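Local structure of ORF10 (Moritella marina, 6RIW) at residues A[148-153]-A[939-944]; A[387-392]-A[414-419]; A[799-804]-A[826-831]. The protein probably catalyses carbon–carbon bond formation in polyunsaturated fatty acid synthesis, this chain being the ketosynthase–chain length factor didomain of a larger synthase. One frame throughout, in Å; residues are numbered along the deposited sequence.

Interaction 1 (A[148-153]-A[939-944]); sequences VLHPDF and KHLNKV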
loop_
_atom_site.group_PDB
_atom_site.type_symbol
_atom_site.label_atom_id
_atom_site.label_comp_id
_atom_site.label_asym_id
_atom_site.label_seq_id
_atom_site.Cartn_x
_atom_site.Cartn_y
_atom_site.Cartn_z
ATOM N N VAL A 148 -23.409 -31.137 -7.843
ATOM C CA VAL A 148 -24.161 -31.516 -6.653
ATOM C C VAL A 148 -25.666 -31.492 -6.909
ATOM O O VAL A 148 -26.388 -32.421 -6.528
ATOM C CB VAL A 148 -23.776 -30.598 -5.475
ATOM C CG1 VAL A 148 -24.705 -30.801 -4.310
ATOM C CG2 VAL A 148 -22.335 -30.878 -5.040
ATOM N N LEU A 149 -26.159 -30.440 -7.565
ATOM C CA LEU A 149 -27.585 -30.115 -7.595
ATOM C C LEU A 149 -28.271 -30.495 -8.898
ATOM O O LEU A 149 -29.339 -31.117 -8.879
ATOM C CB LEU A 149 -27.785 -28.614 -7.347
ATOM C CG LEU A 149 -27.240 -28.073 -6.022
ATOM C CD1 LEU A 149 -27.327 -26.542 -5.983
ATOM C CD2 LEU A 149 -27.994 -28.690 -4.859
ATOM N N HIS A 150 -27.680 -30.136 -10.024
ATOM C CA HIS A 150 -28.376 -30.162 -11.294
ATOM C C HIS A 150 -27.409 -29.714 -12.374
ATOM O O HIS A 150 -26.752 -28.670 -12.216
ATOM C CB HIS A 150 -29.610 -29.245 -11.239
ATOM C CG HIS A 150 -30.605 -29.498 -12.324
ATOM N ND1 HIS A 150 -30.304 -29.341 -13.662
ATOM C CD2 HIS A 150 -31.909 -29.870 -12.270
ATOM C CE1 HIS A 150 -31.373 -29.618 -14.386
ATOM N NE2 HIS A 150 -32.358 -29.946 -13.565
ATOM N N PRO A 151 -27.280 -30.475 -13.466
ATOM C CA PRO A 151 -26.369 -30.081 -14.549
ATOM C C PRO A 151 -26.694 -28.731 -15.154
ATOM O O PRO A 151 -25.816 -28.113 -15.767
ATOM C CB PRO A 151 -26.540 -31.204 -15.579
ATOM C CG PRO A 151 -27.871 -31.811 -15.265
ATOM C CD PRO A 151 -28.012 -31.716 -13.778
ATOM N N ASP A 152 -27.920 -28.246 -14.996
ATOM C CA ASP A 152 -28.316 -26.949 -15.531
ATOM C C ASP A 152 -28.304 -25.849 -14.475
ATOM O O ASP A 152 -28.766 -24.737 -14.748
ATOM C CB ASP A 152 -29.703 -27.057 -16.175
ATOM C CG ASP A 152 -29.723 -28.035 -17.351
ATOM O OD1 ASP A 152 -28.728 -28.094 -18.122
ATOM O OD2 ASP A 152 -30.733 -28.755 -17.502
ATOM N N PHE A 153 -27.816 -26.129 -13.268
ATOM C CA PHE A 153 -27.627 -25.057 -12.303
ATOM C C PHE A 153 -26.688 -23.996 -12.873
ATOM O O PHE A 153 -25.701 -24.317 -13.541
ATOM C CB PHE A 153 -27.052 -25.589 -10.990
ATOM C CG PHE A 153 -26.772 -24.501 -9.999
ATOM C CD1 PHE A 153 -27.762 -24.070 -9.133
ATOM C CD2 PHE A 153 -25.538 -23.865 -9.967
ATOM C CE1 PHE A 153 -27.523 -23.043 -8.238
ATOM C CE2 PHE A 153 -25.306 -22.828 -9.067
ATOM C CZ PHE A 153 -26.298 -22.429 -8.208
ATOM N N LYS A 939 -36.205 -31.614 -12.493
ATOM C CA LYS A 939 -36.872 -30.351 -12.788
ATOM C C LYS A 939 -36.280 -29.672 -14.022
ATOM O O LYS A 939 -35.119 -29.885 -14.382
ATOM C CB LYS A 939 -36.788 -29.405 -11.589
ATOM C CG LYS A 939 -37.302 -30.004 -10.299
ATOM C CD LYS A 939 -38.813 -29.851 -10.175
ATOM C CE LYS A 939 -39.263 -29.889 -8.709
ATOM N NZ LYS A 939 -39.045 -28.574 -8.021
ATOM N N HIS A 940 -37.102 -28.858 -14.684
ATOM C CA HIS A 940 -36.616 -27.927 -15.694
ATOM C C HIS A 940 -36.248 -26.622 -14.997
ATOM O O HIS A 940 -37.095 -26.026 -14.323
ATOM C CB HIS A 940 -37.676 -27.678 -16.763
ATOM C CG HIS A 940 -38.008 -28.898 -17.572
ATOM N ND1 HIS A 940 -38.907 -29.856 -17.145
ATOM C CD2 HIS A 940 -37.556 -29.318 -18.781
ATOM C CE1 HIS A 940 -38.997 -30.812 -18.054
ATOM N NE2 HIS A 940 -38.189 -30.509 -19.057
ATOM N N LEU A 941 -34.992 -26.188 -15.133
ATOM C CA LEU A 941 -34.552 -24.908 -14.578
ATOM C C LEU A 941 -34.634 -23.822 -15.641
ATOM O O LEU A 941 -34.320 -24.071 -16.807
ATOM C CB LEU A 941 -33.108 -24.988 -14.062
ATOM C CG LEU A 941 -32.769 -26.124 -13.090
ATOM C CD1 LEU A 941 -31.364 -25.984 -12.482
ATOM C CD2 LEU A 941 -33.832 -26.194 -11.993
ATOM N N ASN A 942 -35.019 -22.613 -15.232
ATOM C CA ASN A 942 -34.850 -21.456 -16.103
ATOM C C ASN A 942 -33.375 -21.061 -16.161
ATOM O O ASN A 942 -32.633 -21.232 -15.198
ATOM C CB ASN A 942 -35.634 -20.239 -15.603
ATOM C CG ASN A 942 -37.017 -20.573 -15.129
ATOM O OD1 ASN A 942 -37.771 -21.258 -15.819
ATOM N ND2 ASN A 942 -37.367 -20.069 -13.946
ATOM N N LYS A 943 -32.958 -20.512 -17.297
ATOM C CA LYS A 943 -31.637 -19.894 -17.352
ATOM C C LYS A 943 -31.625 -18.620 -16.510
ATOM O O LYS A 943 -32.619 -17.884 -16.457
ATOM C CB LYS A 943 -31.252 -19.590 -18.800
ATOM C CG LYS A 943 -31.057 -20.840 -19.656
ATOM C CD LYS A 943 -29.889 -20.668 -20.621
ATOM C CE LYS A 943 -30.335 -20.888 -22.061
ATOM N NZ LYS A 943 -31.067 -22.178 -22.197
ATOM N N VAL A 944 -30.500 -18.367 -15.817
ATOM C CA VAL A 944 -30.375 -17.110 -15.087
ATOM C C VAL A 944 -30.163 -15.965 -16.068
ATOM O O VAL A 944 -29.709 -16.139 -17.209
ATOM C CB VAL A 944 -29.233 -17.136 -14.056
ATOM C CG1 VAL A 944 -29.511 -18.182 -13.010
ATOM C CG2 VAL A 944 -27.906 -17.401 -14.763
HETATM O O HOH W 1 -33.215 -27.477 -17.140
#

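Interaction 2 (A[387-392]-A[414-419]); sequences KGLIPA and TTTVSW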
loop_
_atom_site.group_PDB
_atom_site.type_symbol
_atom_site.label_atom_id
_atom_site.label_comp_id
_atom_site.label_asym_id
_atom_site.label_seq_id
_atom_site.Cartn_x
_atom_site.Cartn_y
_atom_site.Cartn_z
ATOM N N LYS A 387 -6.611 32.263 6.993
ATOM C CA LYS A 387 -7.795 33.099 7.163
ATOM C C LYS A 387 -8.010 33.590 8.595
ATOM O O LYS A 387 -8.862 34.462 8.811
ATOM C CB LYS A 387 -9.040 32.329 6.698
ATOM C CG LYS A 387 -8.989 31.957 5.222
ATOM C CD LYS A 387 -10.282 31.318 4.769
ATOM C CE LYS A 387 -10.325 31.160 3.248
ATOM N NZ LYS A 387 -10.234 32.473 2.550
ATOM N N GLY A 388 -7.281 33.054 9.573
ATOM C CA GLY A 388 -7.461 33.495 10.946
ATOM C C GLY A 388 -8.761 33.085 11.606
ATOM O O GLY A 388 -9.163 33.706 12.601
ATOM N N LEU A 389 -9.423 32.043 11.098
ATOM C CA LEU A 389 -10.671 31.530 11.652
ATOM C C LEU A 389 -10.558 30.027 11.852
ATOM O O LEU A 389 -9.927 29.335 11.050
ATOM C CB LEU A 389 -11.877 31.806 10.732
ATOM C CG LEU A 389 -12.299 33.247 10.460
ATOM C CD1 LEU A 389 -13.256 33.320 9.267
ATOM C CD2 LEU A 389 -12.926 33.844 11.709
ATOM N N ILE A 390 -11.190 29.525 12.909
ATOM C CA ILE A 390 -11.196 28.089 13.188
ATOM C C ILE A 390 -12.625 27.564 13.127
ATOM O O ILE A 390 -13.476 27.970 13.933
ATOM C CB ILE A 390 -10.539 27.782 14.543
ATOM C CG1 ILE A 390 -9.049 28.145 14.487
ATOM C CG2 ILE A 390 -10.745 26.317 14.900
ATOM C CD1 ILE A 390 -8.359 28.149 15.838
ATOM N N PRO A 391 -12.936 26.676 12.185
ATOM C CA PRO A 391 -14.285 26.104 12.114
ATOM C C PRO A 391 -14.584 25.177 13.285
ATOM O O PRO A 391 -13.696 24.673 13.977
ATOM C CB PRO A 391 -14.282 25.326 10.788
ATOM C CG PRO A 391 -13.074 25.833 10.035
ATOM C CD PRO A 391 -12.081 26.261 11.062
ATOM N N ALA A 392 -15.874 24.942 13.485
ATOM C CA ALA A 392 -16.353 24.069 14.541
ATOM C C ALA A 392 -16.056 22.596 14.246
ATOM O O ALA A 392 -15.933 22.170 13.092
ATOM C CB ALA A 392 -17.862 24.237 14.717
ATOM N N THR A 414 -17.047 24.664 19.067
ATOM C CA THR A 414 -18.254 24.088 18.492
ATOM C C THR A 414 -18.997 25.103 17.634
ATOM O O THR A 414 -20.115 24.839 17.180
ATOM C CB THR A 414 -19.151 23.556 19.609
ATOM O OG1 THR A 414 -19.559 24.656 20.437
ATOM C CG2 THR A 414 -18.383 22.546 20.456
ATOM N N THR A 415 -18.380 26.255 17.400
ATOM C CA THR A 415 -18.792 27.224 16.401
ATOM C C THR A 415 -17.527 27.775 15.765
ATOM O O THR A 415 -16.418 27.532 16.248
ATOM C CB THR A 415 -19.619 28.357 17.027
ATOM O OG1 THR A 415 -20.190 29.166 15.991
ATOM C CG2 THR A 415 -18.733 29.218 17.913
ATOM N N THR A 416 -17.687 28.544 14.690
ATOM C CA THR A 416 -16.543 29.244 14.121
ATOM C C THR A 416 -16.039 30.277 15.121
ATOM O O THR A 416 -16.826 31.059 15.665
ATOM C CB THR A 416 -16.921 29.931 12.810
ATOM O OG1 THR A 416 -17.443 28.965 11.888
ATOM C CG2 THR A 416 -15.690 30.608 12.189
ATOM N N VAL A 417 -14.730 30.274 15.384
ATOM C CA VAL A 417 -14.133 31.218 16.318
ATOM C C VAL A 417 -12.975 31.936 15.643
ATOM O O VAL A 417 -12.381 31.456 14.671
ATOM C CB VAL A 417 -13.649 30.551 17.625
ATOM C CG1 VAL A 417 -14.764 29.727 18.259
ATOM C CG2 VAL A 417 -12.419 29.692 17.354
ATOM N N SER A 418 -12.676 33.122 16.166
ATOM C CA SER A 418 -11.492 33.842 15.744
ATOM C C SER A 418 -10.253 33.115 16.251
ATOM O O SER A 418 -10.301 32.357 17.227
ATOM C CB SER A 418 -11.524 35.279 16.272
ATOM O OG SER A 418 -12.399 36.071 15.485
ATOM N N TRP A 419 -9.143 33.334 15.559
ATOM C CA TRP A 419 -7.889 32.724 15.960
ATOM C C TRP A 419 -7.485 33.257 17.332
ATOM O O TRP A 419 -7.470 34.479 17.535
ATOM C CB TRP A 419 -6.793 33.012 14.936
ATOM C CG TRP A 419 -5.628 32.099 15.083
ATOM C CD1 TRP A 419 -4.530 32.286 15.875
ATOM C CD2 TRP A 419 -5.454 30.834 14.441
ATOM N NE1 TRP A 419 -3.672 31.213 15.755
ATOM C CE2 TRP A 419 -4.220 30.306 14.881
ATOM C CE3 TRP A 419 -6.219 30.099 13.526
ATOM C CZ2 TRP A 419 -3.730 29.077 14.435
ATOM C CZ3 TRP A 419 -5.739 28.875 13.088
ATOM C CH2 TRP A 419 -4.502 28.378 13.538
HETATM O O HOH W 2 -17.884 26.155 11.878
#

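Interaction 3 (A[799-804]-A[826-831]); sequences SVEAHA and SISSVK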
loop_
_atom_site.group_PDB
_atom_site.type_symbol
_atom_site.label_atom_id
_atom_site.label_comp_id
_atom_site.label_asym_id
_atom_site.label_seq_id
_atom_site.Cartn_x
_atom_site.Cartn_y
_atom_site.Cartn_z
ATOM N N SER A 799 30.151 -7.394 -13.768
ATOM C CA SER A 799 29.040 -8.182 -14.278
ATOM C C SER A 799 27.770 -7.378 -14.055
ATOM O O SER A 799 27.770 -6.375 -13.338
ATOM C CB SER A 799 28.977 -9.551 -13.606
ATOM O OG SER A 799 28.759 -9.438 -12.208
ATOM N N VAL A 800 26.689 -7.823 -14.693
ATOM C CA VAL A 800 25.449 -7.063 -14.765
ATOM C C VAL A 800 24.315 -7.992 -14.382
ATOM O O VAL A 800 24.172 -9.074 -14.963
ATOM C CB VAL A 800 25.199 -6.479 -16.171
ATOM C CG1 VAL A 800 23.902 -5.666 -16.177
ATOM C CG2 VAL A 800 26.351 -5.616 -16.589
ATOM N N GLU A 801 23.520 -7.568 -13.405
ATOM C CA GLU A 801 22.326 -8.301 -12.985
ATOM C C GLU A 801 21.160 -7.674 -13.736
ATOM O O GLU A 801 20.642 -6.628 -13.349
ATOM C CB GLU A 801 22.170 -8.239 -11.464
ATOM C CG GLU A 801 20.871 -8.794 -10.912
ATOM C CD GLU A 801 20.772 -10.305 -10.991
ATOM O OE1 GLU A 801 21.811 -10.970 -11.263
ATOM O OE2 GLU A 801 19.635 -10.819 -10.780
ATOM N N ALA A 802 20.789 -8.268 -14.863
ATOM C CA ALA A 802 19.714 -7.694 -15.665
ATOM C C ALA A 802 18.363 -7.954 -15.005
ATOM O O ALA A 802 18.198 -8.906 -14.238
ATOM C CB ALA A 802 19.722 -8.297 -17.075
ATOM N N HIS A 803 17.394 -7.089 -15.303
ATOM C CA HIS A 803 16.020 -7.359 -14.887
ATOM C C HIS A 803 15.536 -8.681 -15.481
ATOM O O HIS A 803 15.023 -9.544 -14.762
ATOM C CB HIS A 803 15.131 -6.179 -15.315
ATOM C CG HIS A 803 13.731 -6.237 -14.791
ATOM N ND1 HIS A 803 13.432 -6.281 -13.442
ATOM C CD2 HIS A 803 12.540 -6.250 -15.442
ATOM C CE1 HIS A 803 12.118 -6.335 -13.289
ATOM N NE2 HIS A 803 11.555 -6.308 -14.484
ATOM N N ALA A 804 15.732 -8.859 -16.795
ATOM C CA ALA A 804 15.454 -10.104 -17.524
ATOM C C ALA A 804 14.094 -10.706 -17.149
ATOM O O ALA A 804 13.982 -11.873 -16.776
ATOM C CB ALA A 804 16.568 -11.117 -17.306
ATOM N N SER A 826 29.622 -9.866 -18.185
ATOM C CA SER A 826 28.628 -10.912 -18.375
ATOM C C SER A 826 27.291 -10.481 -17.774
ATOM O O SER A 826 27.241 -9.745 -16.789
ATOM C CB SER A 826 29.115 -12.219 -17.743
ATOM O OG SER A 826 29.391 -12.040 -16.356
ATOM N N ILE A 827 26.204 -10.949 -18.384
ATOM C CA ILE A 827 24.840 -10.585 -17.999
ATOM C C ILE A 827 24.145 -11.842 -17.490
ATOM O O ILE A 827 24.201 -12.897 -18.136
ATOM C CB ILE A 827 24.072 -9.967 -19.181
ATOM C CG1 ILE A 827 24.718 -8.656 -19.628
ATOM C CG2 ILE A 827 22.583 -9.752 -18.836
ATOM C CD1 ILE A 827 24.155 -8.141 -20.964
ATOM N N SER A 828 23.494 -11.742 -16.333
ATOM C CA SER A 828 22.714 -12.867 -15.829
ATOM C C SER A 828 21.527 -12.311 -15.043
ATOM O O SER A 828 21.403 -11.099 -14.855
ATOM C CB SER A 828 23.573 -13.800 -14.968
ATOM O OG SER A 828 23.874 -13.206 -13.706
ATOM N N SER A 829 20.648 -13.204 -14.580
ATOM C CA SER A 829 19.520 -12.770 -13.746
ATOM C C SER A 829 19.144 -13.868 -12.765
ATOM O O SER A 829 19.029 -15.042 -13.136
ATOM C CB SER A 829 18.281 -12.407 -14.574
ATOM O OG SER A 829 17.137 -12.179 -13.738
ATOM N N VAL A 830 18.906 -13.453 -11.517
ATOM C CA VAL A 830 18.431 -14.329 -10.472
ATOM C C VAL A 830 17.087 -14.949 -10.831
ATOM O O VAL A 830 16.700 -15.960 -10.242
ATOM C CB VAL A 830 18.344 -13.514 -9.154
ATOM C CG1 VAL A 830 17.189 -12.516 -9.211
ATOM C CG2 VAL A 830 18.255 -14.440 -7.949
ATOM N N LYS A 831 16.353 -14.365 -11.775
ATOM C CA LYS A 831 15.053 -14.960 -12.130
ATOM C C LYS A 831 15.211 -16.322 -12.804
ATOM O O LYS A 831 14.275 -17.145 -12.794
ATOM C CB LYS A 831 14.266 -14.011 -13.033
ATOM C CG LYS A 831 13.909 -12.706 -12.308
ATOM C CD LYS A 831 12.995 -11.818 -13.165
ATOM C CE LYS A 831 12.699 -10.447 -12.494
ATOM N NZ LYS A 831 13.998 -9.702 -12.270
HETATM O O HOH W 3 25.826 -11.294 -14.065
HETATM O O HOH W 4 17.224 -10.096 -12.138
HETATM O O HOH W 5 14.206 -6.922 -11.056
#

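Interaction 1 (A[148-153]-A[939-944])
Leu941 lays its CD1 methyl over one face of the His150 imidazole, and through this meeting a type I beta turn, His150 to Phe153, is joined to an irregular, extended run of chain at 939-944. The two side chains come from opposite directions. Leu941 CD1 lies 3.8 Å from the centroid of the His150 ring and 18° off its normal, a CH-pi contact shifted toward the rim. Leu941 CD1 also presses on the turn itself, 3.6 Å from the backbone N of Phe153.

While its face receives the leucine, the edge of the ring does polar work on both nitrogens. With CG anti to the backbone N (chi1 -163°), the imidazole reaches across to the other segment, where His150 NE2 donates to Lys939 O at 2.9 Å, slightly tilted from the ring plane. His150 ND1 accepts from Asp152 N at 2.9 Å, in the plane, and these two bonds fix the rotation of the ring. With a phenylalanine here, Lys939 O would probably lose its donor and Asp152 N its acceptor, leaving the ring free to turn.

Gln608 of helix 597-608 serves both segments, its NE2 bonding to Asp152 O and Asn942 O. On the Asp152 side one water closes the contact, donating to Asp152 OD2 at 2.8 Å and accepting from Leu941 N at 3.0 Å.

Interaction 2 (A[387-392]-A[414-419])
Ile390 and Val417 form the hydrogen-bonded pair of a short antiparallel ribbon, Ile390 N giving to Val417 O at 2.9 Å and Val417 N to Ile390 O at 3.0 Å, with Leu389 and Ser418 as the adjoining non-hydrogen-bonded pair. Two strands make up this small sheet, and they are connected by a long excursion without helix or strand, not by a tight turn.

A third backbone bond, from Trp419 N to Gly388 O, is more bent (138° at the hydrogen), its donor standing above the carbonyl plane. Gly388 is the first residue after helix 374-387 to leave helical angles, its phi positive (70°), and the ribbon begins at the next residue.

Of the side chains, Ile390 buries most. Its CB meets Val417 CG2 at 3.9 Å on their shared side of the ribbon, and its ethyl branch slants across the Trp419 indole. There Ile390 CD1 stands over a face of the six-membered ring, 4.1 Å from its centroid and toward the rim, a CH-pi contact, while Ile390 CG1 touches Trp419 CE3 at 3.6 Å. The indole is brought under the isoleucine by its first torsion, CG anti to the backbone N (chi1 -163°).

Beyond the paired residues the backbones stay close, and a water joins the segments, 2.8 Å from Ala392 N, which donates to it, and 2.8 Å from Thr416 OG1.

The chemistry is thus divided: backbone bonds set the pairing, the Ile390–Trp419 contact packs the two segments against each other, and the bond from Trp419 NE1 to Asp326 OD2, with Tyr327 touching both Ile390 and Trp419, ties the ribbon to strand 327-329 and the residue before it.

Interaction 3 (A[799-804]-A[826-831])
Val800 and Ile827 are partners in a parallel strand pair, part of a beta-alpha-beta unit of the thiolase fold in the second ketosynthase-like half of the didomain. The backbone ladder runs from Val800 N to Ser826 O, from Ser828 N to Val800 O, and on to Ala802 N with Ser828 O at 2.9 Å.

Side chains take over where the strands end. Glu801 leaves its strand with CG anti to the backbone N (chi1 172°) and then bends at chi2. This turns Glu801 OE2 onto Val830 N at 2.8 Å, an almost straight bond (170°) taken on the syn lone pair, while OE1 forms a salt bridge with Lys848. Both carboxylate oxygens are therefore held, which should keep the group from turning. Ser829 OG caps the helix that follows by accepting from Lys831 N at 3.0 Å. Lys831 itself extends back across the contact and bends at its last torsion, so that Lys831 NZ donates to His803 O at 2.7 Å in the carbonyl plane, on a lone pair. His803 and Lys831 probably correspond to the histidine and lysine of the ketosynthase active-site motifs, though no catalytic role is established for them here.

Water extends this network: one molecule joins Lys831 NZ to His803 ND1, and another links Val800 O with Ser828 OG, whose hydroxyl also meets Lys848.

Apolar contacts are fewer. Ala802 CB meets Ile827 CG2 at 3.7 Å, and Ala804 CB against Ser829 CB, at 3.5 Å, is tight.

Around the pair, strand 865-870 bonds to the backbone of Ser799 and Glu801, helix 808-821 packs on Val800 and Ala802, and helix 841-854 touches Glu801 and Val830.

In the fold
From the N terminus, the chain first passes the turn at 148-153, in the ketosynthase half, which meets its partner only after nearly 800 further residues. Interaction 1 therefore closes a very long loop, linking the ketosynthase half to the loop after helix 929-934. Interactions 2 and 3 both nest within it, each closing a short loop of about twenty residues, one after the other and without crossing. Interaction 2 forms a small ribbon at the end of helix 374-387, whereas interaction 3 pairs neighbouring strands of the chain length factor half. The latter two lie on opposite sides of the chain's centre, their centres about 60 Å apart, and none of the three touches another.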